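Local coordinates for protein dTDP-glucose 4,6-dehydratase (Klebsiella pneumoniae, PDB 5U4Q) that binds NAD in a Rossmann-type domain and probably dehydrates dTDP-glucose to the 4-keto-6-deoxy sugar, at residues K5-G10 with V31-M36; D80-L85 with T119-L124. One frame throughout, in Å; residues are numbered along the deposited sequence.

Contact 1. Residues K5-G10 with V31-M36. With NAD (nicotinamide-adenine-dinucleotide), chain C.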
ATOM      1  N   LYS A   5       8.692 -28.371   0.719  1.00 19.93           N
ATOM      2  CA  LYS A   5       9.600 -27.345   1.236  1.00 18.59           C
ATOM      3  C   LYS A   5       8.847 -26.007   1.400  1.00 17.98           C
ATOM      4  O   LYS A   5       8.236 -25.476   0.461  1.00 18.84           O
ATOM      5  CB  LYS A   5      10.830 -27.163   0.339  1.00 19.63           C
ATOM      6  CG  LYS A   5      11.922 -26.324   0.997  1.00 20.34           C
ATOM      7  CD  LYS A   5      13.054 -25.955   0.058  1.00 22.16           C
ATOM      8  CE  LYS A   5      13.957 -27.125  -0.256  1.00 23.14           C
ATOM      9  NZ  LYS A   5      15.005 -26.746  -1.262  1.00 23.32           N
ATOM     10  N   PHE A   6       8.909 -25.477   2.614  1.00 14.99           N
ATOM     11  CA  PHE A   6       8.293 -24.220   2.948  1.00 14.71           C
ATOM     12  C   PHE A   6       9.353 -23.158   3.253  1.00 15.00           C
ATOM     13  O   PHE A   6      10.367 -23.437   3.900  1.00 16.74           O
ATOM     14  CB  PHE A   6       7.490 -24.358   4.245  1.00 16.01           C
ATOM     15  CG  PHE A   6       6.268 -25.223   4.159  1.00 17.58           C
ATOM     16  CD1 PHE A   6       6.361 -26.582   4.212  1.00 18.07           C
ATOM     17  CD2 PHE A   6       5.000 -24.642   4.147  1.00 18.20           C
ATOM     18  CE1 PHE A   6       5.230 -27.374   4.165  1.00 18.62           C
ATOM     19  CE2 PHE A   6       3.872 -25.427   4.121  1.00 19.56           C
ATOM     20  CZ  PHE A   6       3.992 -26.803   4.106  1.00 19.04           C
ATOM     21  N   LEU A   7       9.091 -21.937   2.823  1.00 12.56           N
ATOM     22  CA  LEU A   7       9.842 -20.777   3.277  1.00 12.07           C
ATOM     23  C   LEU A   7       9.034 -20.136   4.410  1.00 13.38           C
ATOM     24  O   LEU A   7       7.847 -19.863   4.224  1.00 13.30           O
ATOM     25  CB  LEU A   7       9.963 -19.720   2.184  1.00 12.29           C
ATOM     26  CG  LEU A   7      10.591 -18.378   2.561  1.00 13.01           C
ATOM     27  CD1 LEU A   7      12.001 -18.574   3.140  1.00 13.21           C
ATOM     28  CD2 LEU A   7      10.606 -17.422   1.370  1.00 12.77           C
ATOM     29  N   VAL A   8       9.684 -19.880   5.538  1.00 12.52           N
ATOM     30  CA  VAL A   8       9.068 -19.125   6.630  1.00 12.96           C
ATOM     31  C   VAL A   8       9.911 -17.868   6.794  1.00 12.62           C
ATOM     32  O   VAL A   8      11.065 -17.935   7.217  1.00 12.86           O
ATOM     33  CB  VAL A   8       9.022 -19.917   7.950  1.00 13.03           C
ATOM     34  CG1 VAL A   8       8.452 -19.061   9.090  1.00 13.44           C
ATOM     35  CG2 VAL A   8       8.238 -21.195   7.790  1.00 12.86           C
ATOM     36  N   THR A   9       9.351 -16.701   6.489  1.00 13.07           N
ATOM     37  CA  THR A   9      10.076 -15.457   6.712  1.00 13.24           C
ATOM     38  C   THR A   9       9.760 -14.962   8.105  1.00 13.45           C
ATOM     39  O   THR A   9       8.701 -15.269   8.665  1.00 13.83           O
ATOM     40  CB  THR A   9       9.765 -14.385   5.672  1.00 14.99           C
ATOM     41  OG1 THR A   9       8.498 -13.781   5.942  1.00 14.89           O
ATOM     42  CG2 THR A   9       9.817 -14.973   4.269  1.00 14.65           C
ATOM     43  N   GLY A  10      10.710 -14.260   8.705  1.00 13.27           N
ATOM     44  CA  GLY A  10      10.520 -13.808  10.085  1.00 12.84           C
ATOM     45  C   GLY A  10      10.634 -14.990  11.027  1.00 12.63           C
ATOM     46  O   GLY A  10      10.067 -14.975  12.120  1.00 12.50           O
ATOM     47  N   VAL A  31      12.948 -23.639   5.220  1.00 13.33           N
ATOM     48  CA  VAL A  31      14.005 -22.656   5.202  1.00 12.76           C
ATOM     49  C   VAL A  31      13.415 -21.440   5.921  1.00 13.22           C
ATOM     50  O   VAL A  31      12.324 -20.967   5.568  1.00 14.95           O
ATOM     51  CB  VAL A  31      14.449 -22.259   3.788  1.00 15.27           C
ATOM     52  CG1 VAL A  31      15.471 -21.138   3.841  1.00 16.65           C
ATOM     53  CG2 VAL A  31      14.982 -23.495   3.057  1.00 15.98           C
ATOM     54  N   GLY A  32      14.127 -20.979   6.926  1.00 13.06           N
ATOM     55  CA  GLY A  32      13.744 -19.788   7.688  1.00 13.16           C
ATOM     56  C   GLY A  32      14.682 -18.658   7.336  1.00 14.20           C
ATOM     57  O   GLY A  32      15.890 -18.879   7.177  1.00 15.88           O
ATOM     58  N   ILE A  33      14.138 -17.447   7.152  1.00 13.39           N
ATOM     59  CA  ILE A  33      14.964 -16.269   6.975  1.00 14.26           C
ATOM     60  C   ILE A  33      14.551 -15.190   7.969  1.00 14.28           C
ATOM     61  O   ILE A  33      13.392 -15.148   8.399  1.00 14.50           O
ATOM     62  CB  ILE A  33      14.949 -15.727   5.530  1.00 14.81           C
ATOM     63  CG1 ILE A  33      13.582 -15.166   5.129  1.00 14.94           C
ATOM     64  CG2 ILE A  33      15.390 -16.809   4.559  1.00 16.10           C
ATOM     65  CD1 ILE A  33      13.593 -14.412   3.813  1.00 15.86           C
ATOM     66  N   ASP A  34      15.508 -14.340   8.353  1.00 13.82           N
ATOM     67  CA  ASP A  34      15.263 -13.246   9.258  1.00 13.94           C
ATOM     68  C   ASP A  34      16.487 -12.358   9.163  1.00 15.42           C
ATOM     69  O   ASP A  34      17.572 -12.861   8.932  1.00 17.74           O
ATOM     70  CB  ASP A  34      15.086 -13.809  10.669  1.00 14.37           C
ATOM     71  CG  ASP A  34      14.343 -12.869  11.582  1.00 15.56           C
ATOM     72  OD1 ASP A  34      14.889 -11.778  11.901  1.00 17.08           O
ATOM     73  OD2 ASP A  34      13.208 -13.242  11.987  1.00 14.98           O
ATOM     74  N   ASN A  35      16.314 -11.062   9.352  1.00 15.60           N
ATOM     75  CA  ASN A  35      17.481 -10.171   9.363  1.00 17.26           C
ATOM     76  C   ASN A  35      18.041  -9.919  10.752  1.00 18.41           C
ATOM     77  O   ASN A  35      19.003  -9.149  10.891  1.00 19.24           O
ATOM     78  CB  ASN A  35      17.196  -8.865   8.616  1.00 17.89           C
ATOM     79  CG  ASN A  35      16.257  -7.928   9.348  1.00 18.67           C
ATOM     80  OD1 ASN A  35      15.694  -8.259  10.393  1.00 18.19           O
ATOM     81  ND2 ASN A  35      16.102  -6.726   8.800  1.00 21.82           N
HETATM   82  N   MSE A  36      17.445 -10.540  11.775  1.00 17.54           N
HETATM   83  CA  MSE A  36      17.929 -10.443  13.162  1.00 19.48           C
HETATM   84  C   MSE A  36      18.028  -9.007  13.592  1.00 19.73           C
HETATM   85  O   MSE A  36      18.977  -8.624  14.270  1.00 22.88           O
HETATM   86  CB  MSE A  36      19.283 -11.166  13.318  1.00 21.04           C
HETATM   87  CG  MSE A  36      19.262 -12.589  12.770  1.00 20.87           C
HETATM   88 SE   MSE A  36      17.923 -13.719  13.664  1.00 23.02          SE
HETATM   89  CE  MSE A  36      18.827 -14.034  15.368  1.00 23.18           C
TER
HETATM   90  PA  NAD C 401       8.317 -10.319  15.409  1.00 17.91           P
HETATM   91  O1A NAD C 401       8.562 -11.150  16.608  1.00 16.08           O
HETATM   92  O2A NAD C 401       8.875  -8.913  15.314  1.00 17.99           O
HETATM   93  O5B NAD C 401       8.786 -11.181  14.124  1.00 17.16           O
HETATM   94  C5B NAD C 401       9.035 -10.637  12.834  1.00 16.57           C
HETATM   95  C4B NAD C 401      10.440 -11.040  12.418  1.00 16.61           C
HETATM   96  O4B NAD C 401      10.639 -10.407  11.140  1.00 16.29           O
HETATM   97  C3B NAD C 401      11.525 -10.546  13.364  1.00 16.36           C
HETATM   98  O3B NAD C 401      12.303 -11.589  13.972  1.00 17.59           O
HETATM   99  C2B NAD C 401      12.347  -9.611  12.477  1.00 16.36           C
HETATM  100  O2B NAD C 401      13.761  -9.669  12.746  1.00 17.62           O
HETATM  101  C1B NAD C 401      11.986 -10.019  11.050  1.00 16.37           C
HETATM  102  N9A NAD C 401      12.139  -8.930  10.070  1.00 16.30           N
HETATM  103  C8A NAD C 401      11.640  -7.676  10.161  1.00 16.67           C
HETATM  104  N7A NAD C 401      12.003  -6.954   9.098  1.00 18.80           N
HETATM  105  C5A NAD C 401      12.727  -7.754   8.300  1.00 15.92           C
HETATM  106  C6A NAD C 401      13.450  -7.584   7.023  1.00 16.15           C
HETATM  107  N6A NAD C 401      13.448  -6.436   6.362  1.00 19.08           N
HETATM  108  N1A NAD C 401      14.093  -8.657   6.560  1.00 16.71           N
HETATM  109  C2A NAD C 401      14.130  -9.836   7.199  1.00 16.58           C
HETATM  110  N3A NAD C 401      13.519 -10.055   8.381  1.00 16.60           N
HETATM  111  C4A NAD C 401      12.817  -9.039   8.950  1.00 16.64           C
HETATM  112  O3  NAD C 401       6.740 -10.118  15.138  1.00 17.61           O
HETATM  113  PN  NAD C 401       5.572 -11.222  15.052  1.00 17.13           P
HETATM  114  O1N NAD C 401       6.085 -12.602  15.024  1.00 16.23           O
HETATM  115  O2N NAD C 401       4.544 -10.746  16.077  1.00 20.10           O
HETATM  116  O5D NAD C 401       4.988 -10.828  13.622  1.00 21.16           O
HETATM  117  C5D NAD C 401       4.854 -11.711  12.513  1.00 18.28           C
HETATM  118  C4D NAD C 401       3.922 -11.026  11.527  1.00 17.32           C
HETATM  119  O4D NAD C 401       2.579 -11.005  12.063  1.00 18.57           O
HETATM  120  C3D NAD C 401       4.229  -9.584  11.140  1.00 17.87           C
HETATM  121  O3D NAD C 401       3.970  -9.443   9.741  1.00 18.04           O
HETATM  122  C2D NAD C 401       3.216  -8.756  11.893  1.00 18.27           C
HETATM  123  O2D NAD C 401       2.860  -7.531  11.219  1.00 22.06           O
HETATM  124  C1D NAD C 401       2.030  -9.694  11.987  1.00 18.44           C
HETATM  125  N1N NAD C 401       1.201  -9.443  13.182  1.00 19.57           N
HETATM  126  C2N NAD C 401       1.526  -9.900  14.414  1.00 19.57           C
HETATM  127  C3N NAD C 401       0.711  -9.644  15.529  1.00 20.79           C
HETATM  128  C7N NAD C 401       1.012 -10.124  16.955  1.00 23.23           C
HETATM  129  O7N NAD C 401       0.151  -9.992  17.837  1.00 24.20           O
HETATM  130  N7N NAD C 401       2.192 -10.652  17.319  1.00 22.97           N
HETATM  131  C4N NAD C 401      -0.424  -8.881  15.360  1.00 19.67           C
HETATM  132  C5N NAD C 401      -0.739  -8.407  14.094  1.00 20.64           C
HETATM  133  C6N NAD C 401       0.095  -8.676  13.014  1.00 19.86           C
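The carboxylate of Asp34 takes both hydroxyls of the adenine ribose of NAD, one on each oxygen: O2B donates to Asp34 OD1 at 2.5 Å and O3B to Asp34 OD2 at 2.7 Å. Each oxygen has a further partner. Asp34 OD1 accepts the backbone N-H of Met36, a selenomethionine, through its anti lone pair, forming an Asx turn, while OD2 accepts from the backbone N of Ala12 and lies 3.3 Å from Gly10 C. The acid is thus held at both oxygens, and with CG anti to its own backbone N (chi1 -159°) it reaches from the end of its strand towards Gly10. Asn35 lays its amide against the adenine, and Gly10, at positive phi, brings its CA to 3.6 Å from NAD O4B.

Behind this site the two strands run parallel, 17° apart. Phe6 O and Val8 O accept from Val31 N and Ile33 N, and Val31 O returns a bond to Val8 N at 2.9 Å; the last link, Gly10 N to Ile33 O, is weak. On the face shared by Leu7, Thr9, Val31 and Ile33, Leu7 CD1 stands 4.1 Å from Ile33 CG2. Thr9 and Ile33 lie side by side, with CG2 of Thr9 3.8 Å from Ile33 CD1, while Thr9 OG1 turns to His84. Helix 67-77 covers this face through Phe74, Met70 and Leu73. An acid closing the second strand and gripping the adenine ribose diol is the hallmark of the NAD-binding beta-alpha-beta unit of the Rossmann fold.

Contact 2. Residues D80-L85 with T119-L124. With NAD (nicotinamide-adenine-dinucleotide), chain C.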
ATOM      1  N   ASP A  80       7.744 -24.937  -2.352  1.00 16.96           N
ATOM      2  CA  ASP A  80       6.401 -25.357  -2.653  1.00 18.46           C
ATOM      3  C   ASP A  80       5.410 -24.331  -2.110  1.00 19.86           C
ATOM      4  O   ASP A  80       4.457 -23.983  -2.781  1.00 20.76           O
ATOM      5  CB  ASP A  80       6.141 -26.741  -2.067  1.00 20.04           C
ATOM      6  CG  ASP A  80       7.059 -27.779  -2.673  1.00 20.86           C
ATOM      7  OD1 ASP A  80       6.966 -27.986  -3.912  1.00 22.76           O
ATOM      8  OD2 ASP A  80       7.885 -28.349  -1.947  1.00 21.94           O
ATOM      9  N   ARG A  81       5.637 -23.840  -0.892  1.00 16.86           N
ATOM     10  CA  ARG A  81       4.765 -22.853  -0.293  1.00 17.41           C
ATOM     11  C   ARG A  81       5.577 -21.835   0.488  1.00 14.99           C
ATOM     12  O   ARG A  81       6.707 -22.093   0.887  1.00 14.10           O
ATOM     13  CB  ARG A  81       3.762 -23.539   0.613  1.00 21.03           C
ATOM     14  CG  ARG A  81       2.869 -24.488  -0.201  1.00 23.16           C
ATOM     15  CD  ARG A  81       1.710 -25.061   0.541  1.00 25.09           C
ATOM     16  NE  ARG A  81       1.161 -26.140  -0.265  1.00 27.50           N
ATOM     17  CZ  ARG A  81       0.394 -27.121   0.199  1.00 34.83           C
ATOM     18  NH1 ARG A  81       0.090 -27.210   1.508  1.00 35.58           N
ATOM     19  NH2 ARG A  81      -0.035 -28.046  -0.644  1.00 35.20           N
ATOM     20  N   VAL A  82       4.980 -20.669   0.729  1.00 13.82           N
ATOM     21  CA  VAL A  82       5.638 -19.615   1.471  1.00 13.54           C
ATOM     22  C   VAL A  82       4.678 -19.087   2.508  1.00 13.51           C
ATOM     23  O   VAL A  82       3.514 -18.866   2.203  1.00 12.73           O
ATOM     24  CB  VAL A  82       6.039 -18.457   0.537  1.00 13.54           C
ATOM     25  CG1 VAL A  82       6.577 -17.264   1.313  1.00 13.68           C
ATOM     26  CG2 VAL A  82       7.046 -18.931  -0.510  1.00 14.99           C
ATOM     27  N   ILE A  83       5.175 -18.930   3.743  1.00 13.50           N
ATOM     28  CA  ILE A  83       4.437 -18.256   4.832  1.00 14.36           C
ATOM     29  C   ILE A  83       5.264 -17.026   5.175  1.00 13.28           C
ATOM     30  O   ILE A  83       6.391 -17.116   5.704  1.00 13.63           O
ATOM     31  CB  ILE A  83       4.112 -19.162   6.043  1.00 16.97           C
ATOM     32  CG1 ILE A  83       3.445 -18.359   7.166  1.00 18.53           C
ATOM     33  CG2 ILE A  83       5.328 -19.854   6.589  1.00 20.36           C
ATOM     34  CD1 ILE A  83       2.117 -17.725   6.837  1.00 23.01           C
ATOM     35  N   HIS A  84       4.753 -15.856   4.791  1.00 12.63           N
ATOM     36  CA  HIS A  84       5.468 -14.609   4.950  1.00 13.43           C
ATOM     37  C   HIS A  84       4.981 -13.867   6.177  1.00 14.61           C
ATOM     38  O   HIS A  84       3.848 -13.366   6.222  1.00 14.75           O
ATOM     39  CB  HIS A  84       5.319 -13.769   3.676  1.00 13.64           C
ATOM     40  CG  HIS A  84       5.932 -12.421   3.781  1.00 13.13           C
ATOM     41  ND1 HIS A  84       7.246 -12.231   4.151  1.00 14.91           N
ATOM     42  CD2 HIS A  84       5.413 -11.189   3.578  1.00 14.49           C
ATOM     43  CE1 HIS A  84       7.504 -10.942   4.181  1.00 16.08           C
ATOM     44  NE2 HIS A  84       6.409 -10.286   3.843  1.00 15.15           N
ATOM     45  N   LEU A  85       5.880 -13.774   7.149  1.00 14.54           N
ATOM     46  CA  LEU A  85       5.597 -13.129   8.436  1.00 16.00           C
ATOM     47  C   LEU A  85       6.544 -11.966   8.742  1.00 16.04           C
ATOM     48  O   LEU A  85       6.224 -11.103   9.550  1.00 18.38           O
ATOM     49  CB  LEU A  85       5.638 -14.164   9.552  1.00 16.42           C
ATOM     50  CG  LEU A  85       4.624 -15.298   9.402  1.00 17.42           C
ATOM     51  CD1 LEU A  85       4.978 -16.491  10.284  1.00 19.44           C
ATOM     52  CD2 LEU A  85       3.199 -14.836   9.654  1.00 19.13           C
ATOM     53  N   THR A 119       9.225 -18.565  -9.617  1.00 17.23           N
ATOM     54  CA  THR A 119       9.455 -19.977  -9.276  1.00 18.05           C
ATOM     55  C   THR A 119       8.149 -20.763  -9.103  1.00 18.05           C
ATOM     56  O   THR A 119       8.168 -21.906  -8.654  1.00 18.15           O
ATOM     57  CB  THR A 119      10.371 -20.149  -8.045  1.00 17.95           C
ATOM     58  OG1 THR A 119       9.695 -19.682  -6.869  1.00 17.71           O
ATOM     59  CG2 THR A 119      11.688 -19.409  -8.214  1.00 17.62           C
ATOM     60  N   LYS A 120       7.021 -20.151  -9.446  1.00 17.55           N
ATOM     61  CA  LYS A 120       5.730 -20.821  -9.413  1.00 19.69           C
ATOM     62  C   LYS A 120       5.385 -21.484  -8.091  1.00 17.12           C
ATOM     63  O   LYS A 120       4.989 -22.646  -8.012  1.00 18.40           O
ATOM     64  CB  LYS A 120       5.599 -21.799 -10.587  1.00 22.38           C
ATOM     65  CG  LYS A 120       5.642 -21.067 -11.928  1.00 27.76           C
ATOM     66  CD  LYS A 120       5.131 -21.927 -13.070  1.00 36.06           C
ATOM     67  CE  LYS A 120       5.042 -21.115 -14.360  1.00 40.41           C
ATOM     68  NZ  LYS A 120       4.377 -21.871 -15.458  1.00 45.01           N
ATOM     69  N   VAL A 121       5.559 -20.696  -7.040  1.00 16.82           N
ATOM     70  CA  VAL A 121       5.142 -21.112  -5.689  1.00 15.91           C
ATOM     71  C   VAL A 121       3.642 -21.423  -5.689  1.00 16.07           C
ATOM     72  O   VAL A 121       2.825 -20.648  -6.228  1.00 16.80           O
ATOM     73  CB  VAL A 121       5.507 -20.029  -4.669  1.00 15.85           C
ATOM     74  CG1 VAL A 121       4.766 -20.227  -3.341  1.00 16.80           C
ATOM     75  CG2 VAL A 121       7.008 -20.022  -4.472  1.00 16.16           C
ATOM     76  N   LYS A 122       3.270 -22.566  -5.107  1.00 16.10           N
ATOM     77  CA  LYS A 122       1.876 -23.016  -5.182  1.00 14.97           C
ATOM     78  C   LYS A 122       0.904 -22.337  -4.227  1.00 15.05           C
ATOM     79  O   LYS A 122      -0.304 -22.384  -4.458  1.00 14.90           O
ATOM     80  CB  LYS A 122       1.799 -24.533  -5.062  1.00 17.72           C
ATOM     81  CG  LYS A 122       2.462 -25.216  -6.248  1.00 21.60           C
ATOM     82  CD  LYS A 122       2.149 -26.696  -6.339  1.00 29.71           C
ATOM     83  CE  LYS A 122       2.621 -27.277  -7.674  1.00 33.56           C
ATOM     84  NZ  LYS A 122       4.102 -27.302  -7.791  1.00 37.13           N
ATOM     85  N   HIS A 123       1.422 -21.737  -3.148  1.00 14.22           N
ATOM     86  CA  HIS A 123       0.561 -21.005  -2.218  1.00 13.68           C
ATOM     87  C   HIS A 123       1.412 -20.055  -1.390  1.00 13.25           C
ATOM     88  O   HIS A 123       2.431 -20.478  -0.810  1.00 13.31           O
ATOM     89  CB  HIS A 123      -0.205 -21.939  -1.282  1.00 13.23           C
ATOM     90  CG  HIS A 123      -1.302 -21.279  -0.503  1.00 12.70           C
ATOM     91  ND1 HIS A 123      -1.897 -21.875   0.584  1.00 13.94           N
ATOM     92  CD2 HIS A 123      -1.941 -20.096  -0.681  1.00 13.74           C
ATOM     93  CE1 HIS A 123      -2.860 -21.086   1.036  1.00 13.97           C
ATOM     94  NE2 HIS A 123      -2.886 -19.989   0.307  1.00 14.15           N
ATOM     95  N   LEU A 124       1.004 -18.789  -1.365  1.00 13.38           N
ATOM     96  CA  LEU A 124       1.626 -17.765  -0.520  1.00 13.63           C
ATOM     97  C   LEU A 124       0.608 -17.342   0.512  1.00 12.35           C
ATOM     98  O   LEU A 124      -0.461 -16.829   0.175  1.00 13.20           O
ATOM     99  CB  LEU A 124       1.978 -16.522  -1.316  1.00 13.22           C
ATOM    100  CG  LEU A 124       2.412 -15.291  -0.499  1.00 12.50           C
ATOM    101  CD1 LEU A 124       3.691 -15.546   0.283  1.00 13.55           C
ATOM    102  CD2 LEU A 124       2.542 -14.105  -1.435  1.00 14.02           C
TER
HETATM  103  PA  NAD C 401       8.317 -10.319  15.409  1.00 17.91           P
HETATM  104  O1A NAD C 401       8.562 -11.150  16.608  1.00 16.08           O
HETATM  105  O2A NAD C 401       8.875  -8.913  15.314  1.00 17.99           O
HETATM  106  O5B NAD C 401       8.786 -11.181  14.124  1.00 17.16           O
HETATM  107  C5B NAD C 401       9.035 -10.637  12.834  1.00 16.57           C
HETATM  108  C4B NAD C 401      10.440 -11.040  12.418  1.00 16.61           C
HETATM  109  O4B NAD C 401      10.639 -10.407  11.140  1.00 16.29           O
HETATM  110  C3B NAD C 401      11.525 -10.546  13.364  1.00 16.36           C
HETATM  111  O3B NAD C 401      12.303 -11.589  13.972  1.00 17.59           O
HETATM  112  C2B NAD C 401      12.347  -9.611  12.477  1.00 16.36           C
HETATM  113  O2B NAD C 401      13.761  -9.669  12.746  1.00 17.62           O
HETATM  114  C1B NAD C 401      11.986 -10.019  11.050  1.00 16.37           C
HETATM  115  N9A NAD C 401      12.139  -8.930  10.070  1.00 16.30           N
HETATM  116  C8A NAD C 401      11.640  -7.676  10.161  1.00 16.67           C
HETATM  117  N7A NAD C 401      12.003  -6.954   9.098  1.00 18.80           N
HETATM  118  C5A NAD C 401      12.727  -7.754   8.300  1.00 15.92           C
HETATM  119  C6A NAD C 401      13.450  -7.584   7.023  1.00 16.15           C
HETATM  120  N6A NAD C 401      13.448  -6.436   6.362  1.00 19.08           N
HETATM  121  N1A NAD C 401      14.093  -8.657   6.560  1.00 16.71           N
HETATM  122  C2A NAD C 401      14.130  -9.836   7.199  1.00 16.58           C
HETATM  123  N3A NAD C 401      13.519 -10.055   8.381  1.00 16.60           N
HETATM  124  C4A NAD C 401      12.817  -9.039   8.950  1.00 16.64           C
HETATM  125  O3  NAD C 401       6.740 -10.118  15.138  1.00 17.61           O
HETATM  126  PN  NAD C 401       5.572 -11.222  15.052  1.00 17.13           P
HETATM  127  O1N NAD C 401       6.085 -12.602  15.024  1.00 16.23           O
HETATM  128  O2N NAD C 401       4.544 -10.746  16.077  1.00 20.10           O
HETATM  129  O5D NAD C 401       4.988 -10.828  13.622  1.00 21.16           O
HETATM  130  C5D NAD C 401       4.854 -11.711  12.513  1.00 18.28           C
HETATM  131  C4D NAD C 401       3.922 -11.026  11.527  1.00 17.32           C
HETATM  132  O4D NAD C 401       2.579 -11.005  12.063  1.00 18.57           O
HETATM  133  C3D NAD C 401       4.229  -9.584  11.140  1.00 17.87           C
HETATM  134  O3D NAD C 401       3.970  -9.443   9.741  1.00 18.04           O
HETATM  135  C2D NAD C 401       3.216  -8.756  11.893  1.00 18.27           C
HETATM  136  O2D NAD C 401       2.860  -7.531  11.219  1.00 22.06           O
HETATM  137  C1D NAD C 401       2.030  -9.694  11.987  1.00 18.44           C
HETATM  138  N1N NAD C 401       1.201  -9.443  13.182  1.00 19.57           N
HETATM  139  C2N NAD C 401       1.526  -9.900  14.414  1.00 19.57           C
HETATM  140  C3N NAD C 401       0.711  -9.644  15.529  1.00 20.79           C
HETATM  141  C7N NAD C 401       1.012 -10.124  16.955  1.00 23.23           C
HETATM  142  O7N NAD C 401       0.151  -9.992  17.837  1.00 24.20           O
HETATM  143  N7N NAD C 401       2.192 -10.652  17.319  1.00 22.97           N
HETATM  144  C4N NAD C 401      -0.424  -8.881  15.360  1.00 19.67           C
HETATM  145  C5N NAD C 401      -0.739  -8.407  14.094  1.00 20.64           C
HETATM  146  C6N NAD C 401       0.095  -8.676  13.014  1.00 19.86           C
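The start of strand 81-84 pairs in parallel with the chain entering strand 123-129, joined by two backbone hydrogen bonds. Lys122 N reaches Asp80 O at 3.0 Å, and Val82 N bonds to His123 O, also at 3.0 Å. Val82 and Leu124 form a parallel bridge. Ahead of it, the helix 98-118 ends in a Schellman motif with Lys120 at positive phi, and the chain turns through Val121 into its strand.

Val82 is gripped by two hydrophobic neighbours. Its CG1, anti to the backbone N (chi1 173°), lies 3.5 Å from Leu124 CD1, whereas CG2 meets Val121 CG1 at 3.9 Å, the two valines crossing at about a right angle. Leu124 CD1 also comes to 4.2 Å from His84 CB. Ile112, Leu113 and Cys116 of helix 98-118 pack on Leu124 and Val121, so the helix covers this face of the central parallel sheet of the Rossmann fold.

On the face of Arg81 and His123, the aliphatic part of the arginine crosses the histidine, CD of Arg81 being 4.1 Å from His123 CB. Their polar ends part: the guanidinium forms a salt bridge with Asp235, and the imidazole bonds to Thr177 and Leu234 O. At the far end of 80-85, Leu85 O accepts a 2.8 Å hydrogen bond from O3D of the nicotinamide ribose of NAD.

In the fold
From the N terminus, strand 5-9 leads through helix 14-25 to strand 29-34, and contact 1 closes that first beta-alpha-beta unit. The chain then adds strand 57-61 beyond 29-34 and passes along helix 67-77 back across the sheet to strand 81-84, on the other flank of 5-9. From there helix 98-118 leads to strand 123-129, where contact 2 closes the connection from 81-84 to 123-129. The two closures follow in series, neither nested nor crossed, but meet in space because 5-9 and 81-84 are neighbours: Val8 packs on Ile83, and Lys5 N probably bonds to Asp80. Together they join four strands of one sheet, and NAD bridges both, with its two riboses held at different strand ends.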